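Local coordinates for protein probable acetyltransferase (Thermus thermophilus, PDB 3EXN) that binds acetyl coenzyme A and probably transfers its acetyl group to an acceptor, as GCN5-related N-acetyltransferases do, at residues L123-Y128 and Q141-V146; P60-F65 and Y76-L81; L12-V17 and F65-G70. All blocks are in the same frame, centred on the assembly; numbering follows the deposited sequence.

Interaction 1 (L123-Y128 and Q141-V146). With ACO (acetyl coenzyme *a), chain C.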
loop_
_atom_site.group_PDB
_atom_site.type_symbol
_atom_site.label_atom_id
_atom_site.label_comp_id
_atom_site.label_asym_id
_atom_site.label_seq_id
_atom_site.Cartn_x
_atom_site.Cartn_y
_atom_site.Cartn_z
ATOM N N LEU A 123 -9.752 4.508 -9.132
ATOM C CA LEU A 123 -8.817 4.102 -8.049
ATOM C C LEU A 123 -8.245 5.359 -7.416
ATOM O O LEU A 123 -7.522 6.115 -8.053
ATOM C CB LEU A 123 -7.706 3.217 -8.627
ATOM C CG LEU A 123 -6.661 2.714 -7.629
ATOM C CD1 LEU A 123 -7.318 1.962 -6.490
ATOM C CD2 LEU A 123 -5.614 1.816 -8.339
ATOM N N TYR A 124 -8.558 5.562 -6.133
ATOM C CA TYR A 124 -8.040 6.706 -5.392
ATOM C C TYR A 124 -6.803 6.234 -4.658
ATOM O O TYR A 124 -6.664 5.042 -4.469
ATOM C CB TYR A 124 -9.061 7.184 -4.367
ATOM C CG TYR A 124 -10.269 7.956 -4.968
ATOM C CD1 TYR A 124 -10.294 9.354 -4.989
ATOM C CD2 TYR A 124 -11.377 7.277 -5.488
ATOM C CE1 TYR A 124 -11.413 10.066 -5.525
ATOM C CE2 TYR A 124 -12.472 7.977 -6.035
ATOM C CZ TYR A 124 -12.473 9.372 -6.044
ATOM O OH TYR A 124 -13.569 10.075 -6.567
ATOM N N ALA A 125 -5.971 7.194 -4.268
ATOM C CA ALA A 125 -4.786 7.001 -3.391
ATOM C C ALA A 125 -4.790 8.164 -2.390
ATOM O O ALA A 125 -5.005 9.315 -2.786
ATOM C CB ALA A 125 -3.533 7.019 -4.237
ATOM N N VAL A 126 -4.575 7.856 -1.090
ATOM C CA VAL A 126 -4.552 8.871 -0.017
ATOM C C VAL A 126 -3.151 8.906 0.582
ATOM O O VAL A 126 -2.624 7.863 0.956
ATOM C CB VAL A 126 -5.605 8.671 1.058
ATOM C CG1 VAL A 126 -5.570 7.226 1.659
ATOM C CG2 VAL A 126 -5.472 9.791 2.146
ATOM N N VAL A 127 -2.534 10.096 0.571
ATOM C CA VAL A 127 -1.167 10.263 1.039
ATOM C C VAL A 127 -1.198 10.951 2.403
ATOM O O VAL A 127 -1.910 11.936 2.574
ATOM C CB VAL A 127 -0.320 11.088 0.070
ATOM C CG1 VAL A 127 1.110 11.258 0.654
ATOM C CG2 VAL A 127 -0.310 10.437 -1.329
ATOM N N TYR A 128 -0.421 10.411 3.368
ATOM C CA TYR A 128 -0.464 10.873 4.745
ATOM C C TYR A 128 0.754 11.726 5.031
ATOM O O TYR A 128 1.893 11.331 4.727
ATOM C CB TYR A 128 -0.482 9.671 5.700
ATOM C CG TYR A 128 -1.775 8.868 5.582
ATOM C CD1 TYR A 128 -2.878 9.210 6.343
ATOM C CD2 TYR A 128 -1.901 7.799 4.684
ATOM C CE1 TYR A 128 -4.083 8.502 6.247
ATOM C CE2 TYR A 128 -3.117 7.074 4.577
ATOM C CZ TYR A 128 -4.197 7.441 5.377
ATOM O OH TYR A 128 -5.409 6.772 5.328
ATOM N N GLN A 141 2.499 8.093 -12.083
ATOM C CA GLN A 141 1.733 6.905 -12.509
ATOM C C GLN A 141 0.338 7.255 -13.006
ATOM O O GLN A 141 -0.459 6.365 -13.291
ATOM C CB GLN A 141 1.592 5.922 -11.361
ATOM C CG GLN A 141 2.882 5.561 -10.731
ATOM C CD GLN A 141 3.913 5.096 -11.749
ATOM O OE1 GLN A 141 3.623 4.241 -12.572
ATOM N NE2 GLN A 141 5.134 5.643 -11.674
ATOM N N GLY A 142 0.031 8.550 -13.077
ATOM C CA GLY A 142 -1.219 8.981 -13.676
ATOM C C GLY A 142 -2.324 9.361 -12.695
ATOM O O GLY A 142 -3.464 9.592 -13.132
ATOM N N PHE A 143 -2.004 9.420 -11.402
ATOM C CA PHE A 143 -2.952 9.883 -10.342
ATOM C C PHE A 143 -2.944 11.418 -10.266
ATOM O O PHE A 143 -1.934 12.018 -9.960
ATOM C CB PHE A 143 -2.613 9.311 -8.974
ATOM C CG PHE A 143 -2.865 7.831 -8.853
ATOM C CD1 PHE A 143 -3.935 7.364 -8.118
ATOM C CD2 PHE A 143 -2.034 6.910 -9.495
ATOM C CE1 PHE A 143 -4.180 6.023 -8.000
ATOM C CE2 PHE A 143 -2.269 5.535 -9.387
ATOM C CZ PHE A 143 -3.341 5.092 -8.638
ATOM N N ARG A 144 -4.065 12.056 -10.543
ATOM C CA ARG A 144 -4.149 13.520 -10.373
ATOM C C ARG A 144 -4.695 13.964 -9.005
ATOM O O ARG A 144 -5.464 13.209 -8.347
ATOM C CB ARG A 144 -5.002 14.154 -11.476
ATOM C CG ARG A 144 -6.429 13.780 -11.349
ATOM C CD ARG A 144 -7.333 14.678 -12.081
ATOM N NE ARG A 144 -8.696 14.523 -11.557
ATOM C CZ ARG A 144 -9.323 15.363 -10.716
ATOM N NH1 ARG A 144 -8.755 16.490 -10.278
ATOM N NH2 ARG A 144 -10.569 15.084 -10.340
ATOM N N TYR A 145 -4.298 15.143 -8.572
ATOM C CA TYR A 145 -4.706 15.733 -7.323
ATOM C C TYR A 145 -6.187 15.969 -7.355
ATOM O O TYR A 145 -6.676 16.472 -8.307
ATOM C CB TYR A 145 -3.958 17.042 -7.121
ATOM C CG TYR A 145 -4.386 17.892 -5.962
ATOM C CD1 TYR A 145 -3.924 17.657 -4.692
ATOM C CD2 TYR A 145 -5.231 18.965 -6.146
ATOM C CE1 TYR A 145 -4.311 18.455 -3.638
ATOM C CE2 TYR A 145 -5.605 19.760 -5.100
ATOM C CZ TYR A 145 -5.155 19.494 -3.861
ATOM O OH TYR A 145 -5.522 20.289 -2.844
ATOM N N VAL A 146 -6.880 15.573 -6.299
ATOM C CA VAL A 146 -8.286 15.852 -6.113
ATOM C C VAL A 146 -8.533 16.949 -5.060
ATOM O O VAL A 146 -9.169 17.908 -5.339
ATOM C CB VAL A 146 -9.036 14.626 -5.666
ATOM C CG1 VAL A 146 -10.451 14.962 -5.414
ATOM C CG2 VAL A 146 -8.942 13.529 -6.680
HETATM O O5B ACO C . 9.247 4.296 -9.313
HETATM P P1A ACO C . 9.517 2.860 -8.543
HETATM O O1A ACO C . 11.018 2.577 -8.599
HETATM O O2A ACO C . 8.419 1.895 -8.964
HETATM O O3A ACO C . 9.155 3.330 -7.026
HETATM P P2A ACO C . 9.352 2.415 -5.735
HETATM O O4A ACO C . 10.464 3.095 -4.930
HETATM O O5A ACO C . 9.594 0.968 -6.092
HETATM O O6A ACO C . 7.873 2.664 -5.054
HETATM C CBP ACO C . 6.997 4.028 -3.187
HETATM C CCP ACO C . 7.364 3.958 -4.681
HETATM C CDP ACO C . 5.858 3.043 -2.999
HETATM C CEP ACO C . 6.505 5.417 -2.791
HETATM C CAP ACO C . 8.221 3.624 -2.320
HETATM O OAP ACO C . 9.315 4.560 -2.505
HETATM C C9P ACO C . 7.931 3.603 -0.832
HETATM O O9P ACO C . 7.564 2.585 -0.263
HETATM N N8P ACO C . 8.127 4.742 -0.172
HETATM C C7P ACO C . 7.978 4.860 1.292
HETATM C C6P ACO C . 6.563 4.581 1.795
HETATM C C5P ACO C . 5.553 5.512 1.139
HETATM O O5P ACO C . 5.776 6.733 0.994
HETATM N N4P ACO C . 4.422 4.919 0.729
HETATM C C3P ACO C . 3.357 5.675 0.106
HETATM C C2P ACO C . 2.358 6.168 1.123
HETATM S S1P ACO C . 0.990 7.061 0.371
HETATM C C ACO C . 0.123 5.697 -0.133
HETATM O O ACO C . 0.576 4.603 0.085
HETATM C CH3 ACO C . -1.206 5.850 -0.850
#

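Interaction 2 (P60-F65 and Y76-L81)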
loop_
_atom_site.group_PDB
_atom_site.type_symbol
_atom_site.label_atom_id
_atom_site.label_comp_id
_atom_site.label_asym_id
_atom_site.label_seq_id
_atom_site.Cartn_x
_atom_site.Cartn_y
_atom_site.Cartn_z
ATOM N N PRO A 60 -14.888 -7.966 4.032
ATOM C CA PRO A 60 -14.849 -8.654 2.709
ATOM C C PRO A 60 -14.349 -7.791 1.565
ATOM O O PRO A 60 -14.022 -8.310 0.485
ATOM C CB PRO A 60 -16.307 -9.049 2.455
ATOM C CG PRO A 60 -17.120 -8.179 3.392
ATOM C CD PRO A 60 -16.271 -7.732 4.503
ATOM N N ARG A 61 -14.323 -6.474 1.801
ATOM C CA ARG A 61 -13.879 -5.523 0.807
ATOM C C ARG A 61 -12.430 -4.988 0.934
ATOM O O ARG A 61 -11.994 -4.210 0.088
ATOM C CB ARG A 61 -14.885 -4.412 0.719
ATOM C CG ARG A 61 -16.204 -4.911 0.154
ATOM C CD ARG A 61 -16.860 -3.834 -0.577
ATOM N NE ARG A 61 -17.371 -2.831 0.334
ATOM C CZ ARG A 61 -18.508 -2.935 1.001
ATOM N NH1 ARG A 61 -18.881 -1.928 1.795
ATOM N NH2 ARG A 61 -19.275 -4.035 0.884
ATOM N N ARG A 62 -11.695 -5.410 1.946
ATOM C CA ARG A 62 -10.274 -5.072 2.051
ATOM C C ARG A 62 -9.513 -6.002 1.118
ATOM O O ARG A 62 -9.833 -7.197 0.979
ATOM C CB ARG A 62 -9.730 -5.240 3.491
ATOM C CG ARG A 62 -10.095 -4.118 4.473
ATOM C CD ARG A 62 -9.281 -2.797 4.354
ATOM N NE ARG A 62 -7.923 -2.824 4.971
ATOM C CZ ARG A 62 -7.654 -2.672 6.260
ATOM N NH1 ARG A 62 -6.386 -2.678 6.668
ATOM N NH2 ARG A 62 -8.631 -2.486 7.165
ATOM N N ARG A 63 -8.523 -5.424 0.435
ATOM C CA ARG A 63 -7.628 -6.165 -0.432
ATOM C C ARG A 63 -6.203 -5.818 -0.032
ATOM O O ARG A 63 -5.683 -4.743 -0.417
ATOM C CB ARG A 63 -7.859 -5.838 -1.892
ATOM C CG ARG A 63 -9.224 -6.329 -2.454
ATOM C CD ARG A 63 -9.358 -7.852 -2.562
ATOM N NE ARG A 63 -10.702 -8.243 -3.075
ATOM C CZ ARG A 63 -11.808 -8.334 -2.330
ATOM N NH1 ARG A 63 -12.972 -8.706 -2.899
ATOM N NH2 ARG A 63 -11.786 -8.000 -1.035
ATOM N N ALA A 64 -5.611 -6.676 0.787
ATOM C CA ALA A 64 -4.279 -6.424 1.311
ATOM C C ALA A 64 -3.355 -7.594 1.008
ATOM O O ALA A 64 -3.788 -8.766 1.090
ATOM C CB ALA A 64 -4.323 -6.134 2.860
ATOM N N PHE A 65 -2.105 -7.259 0.667
ATOM C CA PHE A 65 -1.129 -8.231 0.161
ATOM C C PHE A 65 0.245 -7.997 0.731
ATOM O O PHE A 65 0.726 -6.844 0.772
ATOM C CB PHE A 65 -0.999 -8.098 -1.361
ATOM C CG PHE A 65 -2.291 -8.159 -2.081
ATOM C CD1 PHE A 65 -2.794 -9.383 -2.563
ATOM C CD2 PHE A 65 -3.022 -6.991 -2.267
ATOM C CE1 PHE A 65 -4.020 -9.429 -3.244
ATOM C CE2 PHE A 65 -4.248 -7.029 -2.938
ATOM C CZ PHE A 65 -4.758 -8.260 -3.399
ATOM N N TYR A 76 4.258 -4.225 0.951
ATOM C CA TYR A 76 2.896 -4.385 1.455
ATOM C C TYR A 76 1.993 -3.440 0.674
ATOM O O TYR A 76 2.389 -2.313 0.403
ATOM C CB TYR A 76 2.841 -4.053 2.937
ATOM C CG TYR A 76 1.480 -4.191 3.548
ATOM C CD1 TYR A 76 0.864 -5.436 3.647
ATOM C CD2 TYR A 76 0.808 -3.071 4.072
ATOM C CE1 TYR A 76 -0.409 -5.584 4.234
ATOM C CE2 TYR A 76 -0.449 -3.210 4.654
ATOM C CZ TYR A 76 -1.065 -4.478 4.723
ATOM O OH TYR A 76 -2.324 -4.592 5.305
ATOM N N LEU A 77 0.797 -3.892 0.300
ATOM C CA LEU A 77 -0.174 -3.084 -0.431
ATOM C C LEU A 77 -1.540 -3.300 0.232
ATOM O O LEU A 77 -1.930 -4.433 0.482
ATOM C CB LEU A 77 -0.201 -3.448 -1.928
ATOM C CG LEU A 77 -1.153 -2.709 -2.906
ATOM C CD1 LEU A 77 -0.614 -2.736 -4.346
ATOM C CD2 LEU A 77 -2.613 -3.284 -2.839
ATOM N N ASP A 78 -2.245 -2.203 0.534
ATOM C CA ASP A 78 -3.529 -2.297 1.306
ATOM C C ASP A 78 -4.491 -1.366 0.633
ATOM O O ASP A 78 -4.204 -0.186 0.515
ATOM C CB ASP A 78 -3.293 -1.910 2.799
ATOM C CG ASP A 78 -4.447 -2.316 3.746
ATOM O OD1 ASP A 78 -5.643 -2.407 3.325
ATOM O OD2 ASP A 78 -4.164 -2.536 4.946
ATOM N N ALA A 79 -5.609 -1.903 0.182
ATOM C CA ALA A 79 -6.685 -1.138 -0.461
ATOM C C ALA A 79 -8.062 -1.560 0.078
ATOM O O ALA A 79 -8.238 -2.633 0.686
ATOM C CB ALA A 79 -6.591 -1.314 -1.965
ATOM N N LYS A 80 -9.035 -0.693 -0.127
ATOM C CA LYS A 80 -10.442 -0.922 0.241
ATOM C C LYS A 80 -11.341 -0.690 -0.999
ATOM O O LYS A 80 -11.382 0.425 -1.559
ATOM C CB LYS A 80 -10.875 0.070 1.339
ATOM C CG LYS A 80 -12.319 -0.055 1.817
ATOM C CD LYS A 80 -12.624 -1.427 2.357
ATOM C CE LYS A 80 -14.077 -1.556 2.774
ATOM N NZ LYS A 80 -14.313 -0.985 4.134
ATOM N N LEU A 81 -12.057 -1.730 -1.410
ATOM C CA LEU A 81 -13.093 -1.606 -2.447
ATOM C C LEU A 81 -14.353 -0.953 -1.847
ATOM O O LEU A 81 -14.733 -1.240 -0.716
ATOM C CB LEU A 81 -13.436 -2.990 -3.007
ATOM C CG LEU A 81 -12.302 -3.879 -3.526
ATOM C CD1 LEU A 81 -12.863 -5.248 -4.015
ATOM C CD2 LEU A 81 -11.565 -3.119 -4.641
#

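Interaction 3 (L12-V17 and F65-G70)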
loop_
_atom_site.group_PDB
_atom_site.type_symbol
_atom_site.label_atom_id
_atom_site.label_comp_id
_atom_site.label_asym_id
_atom_site.label_seq_id
_atom_site.Cartn_x
_atom_site.Cartn_y
_atom_site.Cartn_z
ATOM N N LEU A 12 6.939 -9.782 -9.334
ATOM C CA LEU A 12 6.573 -9.530 -7.952
ATOM C C LEU A 12 5.259 -10.243 -7.763
ATOM O O LEU A 12 4.321 -9.976 -8.522
ATOM C CB LEU A 12 6.422 -7.996 -7.754
ATOM C CG LEU A 12 6.319 -7.390 -6.384
ATOM C CD1 LEU A 12 7.625 -7.523 -5.565
ATOM C CD2 LEU A 12 5.849 -5.962 -6.574
ATOM N N ASP A 13 5.179 -11.101 -6.751
ATOM C CA ASP A 13 3.932 -11.797 -6.395
ATOM C C ASP A 13 3.124 -11.102 -5.295
ATOM O O ASP A 13 3.673 -10.650 -4.280
ATOM C CB ASP A 13 4.227 -13.208 -5.971
ATOM C CG ASP A 13 4.908 -14.019 -7.083
ATOM O OD1 ASP A 13 4.572 -13.804 -8.279
ATOM O OD2 ASP A 13 5.767 -14.862 -6.752
ATOM N N LEU A 14 1.813 -11.058 -5.492
ATOM C CA LEU A 14 0.929 -10.383 -4.545
ATOM C C LEU A 14 0.199 -11.499 -3.797
ATOM O O LEU A 14 -0.713 -12.106 -4.371
ATOM C CB LEU A 14 -0.060 -9.488 -5.316
ATOM C CG LEU A 14 0.374 -8.049 -5.637
ATOM C CD1 LEU A 14 1.643 -7.966 -6.502
ATOM C CD2 LEU A 14 -0.732 -7.330 -6.305
ATOM N N ALA A 15 0.672 -11.774 -2.567
ATOM C CA ALA A 15 0.152 -12.822 -1.671
ATOM C C ALA A 15 -0.879 -12.209 -0.700
ATOM O O ALA A 15 -0.541 -11.398 0.143
ATOM C CB ALA A 15 1.313 -13.471 -0.856
ATOM N N PRO A 16 -2.127 -12.638 -0.778
ATOM C CA PRO A 16 -3.075 -12.155 0.232
ATOM C C PRO A 16 -2.613 -12.377 1.659
ATOM O O PRO A 16 -2.093 -13.478 1.995
ATOM C CB PRO A 16 -4.335 -12.969 -0.056
ATOM C CG PRO A 16 -4.234 -13.283 -1.472
ATOM C CD PRO A 16 -2.774 -13.599 -1.686
ATOM N N VAL A 17 -2.758 -11.325 2.484
ATOM C CA VAL A 17 -2.262 -11.311 3.864
ATOM C C VAL A 17 -3.311 -11.951 4.808
ATOM O O VAL A 17 -4.524 -11.805 4.607
ATOM C CB VAL A 17 -1.866 -9.876 4.305
ATOM C CG1 VAL A 17 -3.093 -9.078 4.721
ATOM C CG2 VAL A 17 -0.790 -9.881 5.420
ATOM N N PHE A 65 -2.105 -7.259 0.667
ATOM C CA PHE A 65 -1.129 -8.231 0.161
ATOM C C PHE A 65 0.245 -7.997 0.731
ATOM O O PHE A 65 0.726 -6.844 0.772
ATOM C CB PHE A 65 -0.999 -8.098 -1.361
ATOM C CG PHE A 65 -2.291 -8.159 -2.081
ATOM C CD1 PHE A 65 -2.794 -9.383 -2.563
ATOM C CD2 PHE A 65 -3.022 -6.991 -2.267
ATOM C CE1 PHE A 65 -4.020 -9.429 -3.244
ATOM C CE2 PHE A 65 -4.248 -7.029 -2.938
ATOM C CZ PHE A 65 -4.758 -8.260 -3.399
ATOM N N LEU A 66 0.921 -9.077 1.131
ATOM C CA LEU A 66 2.370 -9.046 1.176
ATOM C C LEU A 66 2.961 -9.156 -0.249
ATOM O O LEU A 66 2.456 -9.921 -1.080
ATOM C CB LEU A 66 2.905 -10.173 2.052
ATOM C CG LEU A 66 3.156 -9.853 3.511
ATOM C CD1 LEU A 66 3.521 -11.184 4.165
ATOM C CD2 LEU A 66 4.283 -8.809 3.759
ATOM N N LEU A 67 4.006 -8.391 -0.521
ATOM C CA LEU A 67 4.684 -8.348 -1.839
ATOM C C LEU A 67 5.943 -9.159 -1.770
ATOM O O LEU A 67 6.781 -8.938 -0.893
ATOM C CB LEU A 67 4.924 -6.895 -2.282
ATOM C CG LEU A 67 3.722 -5.953 -2.244
ATOM C CD1 LEU A 67 4.121 -4.537 -2.694
ATOM C CD2 LEU A 67 2.571 -6.458 -3.086
ATOM N N PHE A 68 6.028 -10.180 -2.634
ATOM C CA PHE A 68 7.104 -11.160 -2.545
ATOM C C PHE A 68 7.962 -11.144 -3.786
ATOM O O PHE A 68 7.463 -11.108 -4.895
ATOM C CB PHE A 68 6.574 -12.593 -2.327
ATOM C CG PHE A 68 6.240 -12.921 -0.873
ATOM C CD1 PHE A 68 7.222 -13.334 0.032
ATOM C CD2 PHE A 68 4.921 -12.855 -0.434
ATOM C CE1 PHE A 68 6.905 -13.650 1.367
ATOM C CE2 PHE A 68 4.564 -13.209 0.917
ATOM C CZ PHE A 68 5.551 -13.574 1.816
ATOM N N LEU A 69 9.258 -11.236 -3.574
ATOM C CA LEU A 69 10.177 -11.661 -4.670
ATOM C C LEU A 69 10.683 -13.039 -4.266
ATOM O O LEU A 69 11.551 -13.168 -3.389
ATOM C CB LEU A 69 11.319 -10.670 -4.860
ATOM C CG LEU A 69 11.006 -9.342 -5.565
ATOM C CD1 LEU A 69 12.222 -8.440 -5.561
ATOM C CD2 LEU A 69 10.454 -9.520 -6.987
ATOM N N GLY A 70 10.135 -14.072 -4.899
ATOM C CA GLY A 70 10.392 -15.454 -4.473
ATOM C C GLY A 70 9.865 -15.620 -3.056
ATOM O O GLY A 70 8.694 -15.362 -2.822
HETATM O O HOH W 1 8.320 -14.111 -7.258
HETATM O O HOH W 2 6.490 -15.890 -4.154
#

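Interaction 1 (L123-Y128 and Q141-V146)
Phe143 meets the strand 123-128 partly through a backbone oxygen: its CE1 lies 3.3 Å from Leu123 O, although the two segments share no hydrogen bond at all. The oxygen comes to the ring obliquely, and the carbonyl carbon C of Tyr124 sits at the ring edge, near its plane. CG of Phe143 is anti to its own carbonyl carbon and beside the backbone N (chi1 -70°), which carries the ring from the loop to the strand. There it touches two aliphatic groups. Leu123 CD2 is 4.0 Å from Phe143 CZ, the two side chains running across each other at a slant, while Ala125 CB lies 3.9 Å from both CD1 and CE1 of Phe143. A methyl suits position 125, since the ring takes up the room beside it, and a flat, apolar phenylalanine can fill this buried place without asking for a polar partner. Farther along, Val146 CG2 approaches Tyr124 CE1 loosely, at 4.4 Å.

The turn before Phe143 helps to aim it. Gly142 leaves the helix with positive phi (101°) in a Schellman motif, a conformation in which a CB would press on the preceding carbonyl oxygen, so glycine is the natural residue there. Farther along strand 122-128, the bound acetyl-CoA lies against the backbone: its methyl carbon CH3 is 3.1 Å from Val126 O, and its sulfur S1P is 4.0 Å from Val127 CG2.

The two strands are not neighbours in the sheet, because strand 153-159 runs between 122-128 and 144-148 and bonds to Leu123 and Ala125 through Arg158 and Tyr156. Phe143 bridges to strand 122-128 and packs on Leu110 of helix 105-115 and, edge-to-face, on Phe138 of helix 132-140.

Interaction 2 (P60-F65 and Y76-L81)
Arg62 reaches across a beta hairpin, strands 62-69 and 72-81 of the GNAT sheet, to grip Asp78. Its CB lies 4.1 Å from Ala79 O; CG sits beside the backbone N, and bends at chi2 and chi3 (both near -78°) curl the chain over the neighbouring strand. CD then passes 3.8 Å from both Asp78 OD1 and Ala79 O. NE and NH1 take one carboxylate oxygen each, side-on: NE to OD1 and NH1 to OD2 of Asp78, both at 2.8 Å and both on syn lone pairs, with the two planes only 24° apart. Tyr76 OH donates to OD2 as well, from above the carboxylate plane, so the rotation of this buried aspartate is fixed by three bonds. Leu56 of helix 46-57 packs on Arg62, Tyr76 and Asp78, and the small Ala64 leaves room for the tyrosine.

The opposite face carries Phe65, Leu77 and Ala79, apolar residues suited to packing on Phe113 of helix 105-115. Regular antiparallel bonds join Phe65 with Leu77 and Arg63 with Ala79. Arg63 turns its guanidinium back to Pro60 O and Arg62 O through NH2, and one face of that group rests on Leu81, whose CD1 is 3.6 Å from Arg63 NH1.

Interaction 3 (L12-V17 and F65-G70)
Asp13 OD2 receives hydrogen bonds from two waters, one 2.7 Å away that also accepts from Gly70 N and one 2.9 Å away that also donates to Gly70 O. They flank an antiparallel edge pairing of the mixed GNAT sheet, in which outermost strand 13-16 runs along strand 62-69. A carboxylate suits this exposed place, because it links through solvent to the end of the neighbouring strand. Gly70, with positive phi (62°), starts the turn between strands 62-69 and 72-81.

Asp13 and Phe68 form a hydrogen-bonded pair, with two matching bonds lying in their carbonyl planes. Ala15 and Leu66 form the next; Ala15 N binds Leu66 O well, but the return bond from Leu66 N to Ala15 O is weak, bent to 129° at the hydrogen. Pro16 stands opposite Phe65 in a non-hydrogen-bonded pair, where its N needs no partner on strand 62-69. A residue without an N-H therefore suits this outermost strand.

Leu14 and Leu67 lie side by side, pointing the same way, with Leu14 CG 3.7 Å from Leu67 CD2. Leu14 CB also meets Phe65 CD1 at 3.9 Å, and Ala15 C lies at that ring's edge. Leu12, its CG anti to the backbone N (chi1 -168°), sends CD1 to Leu69 CD2 at 3.7 Å. Helix 105-115 covers this side, Ala109 touching both Leu12 and Leu67; branched aliphatic side chains fill such a layer.

The other face carries Leu66 and Phe68, packed on helix 22-30 through Leu24. Here the small Ala15 makes room for an aromatic ring: its CB stands at the edge of Phe68, 3.7 Å from both CD2 and CE2.

How the interactions relate
All three interactions reach one mixed sheet, ordered 13-16, 62-69, 72-81, 89-96, 122-128, 153-159, 144-148. Interactions 3 and 2 lie side by side, centres 12 Å apart: strand 62-69 pairs with edge strand 13-16 in one and with 72-81 in the other, and Phe65 belongs to both. Their segments alternate along the chain, and Ala64 O probably accepts a hydrogen bond from Val17 N. Interaction 1 comes later in sequence, its centre about 16 Å from that of interaction 2 and 22 Å from that of interaction 3; interactions 1 and 3 lie on opposite sides of the chain's centre. Helix 105-115 and the shared sheet connect all three, with interaction 1 on the strand beside the acetyl group.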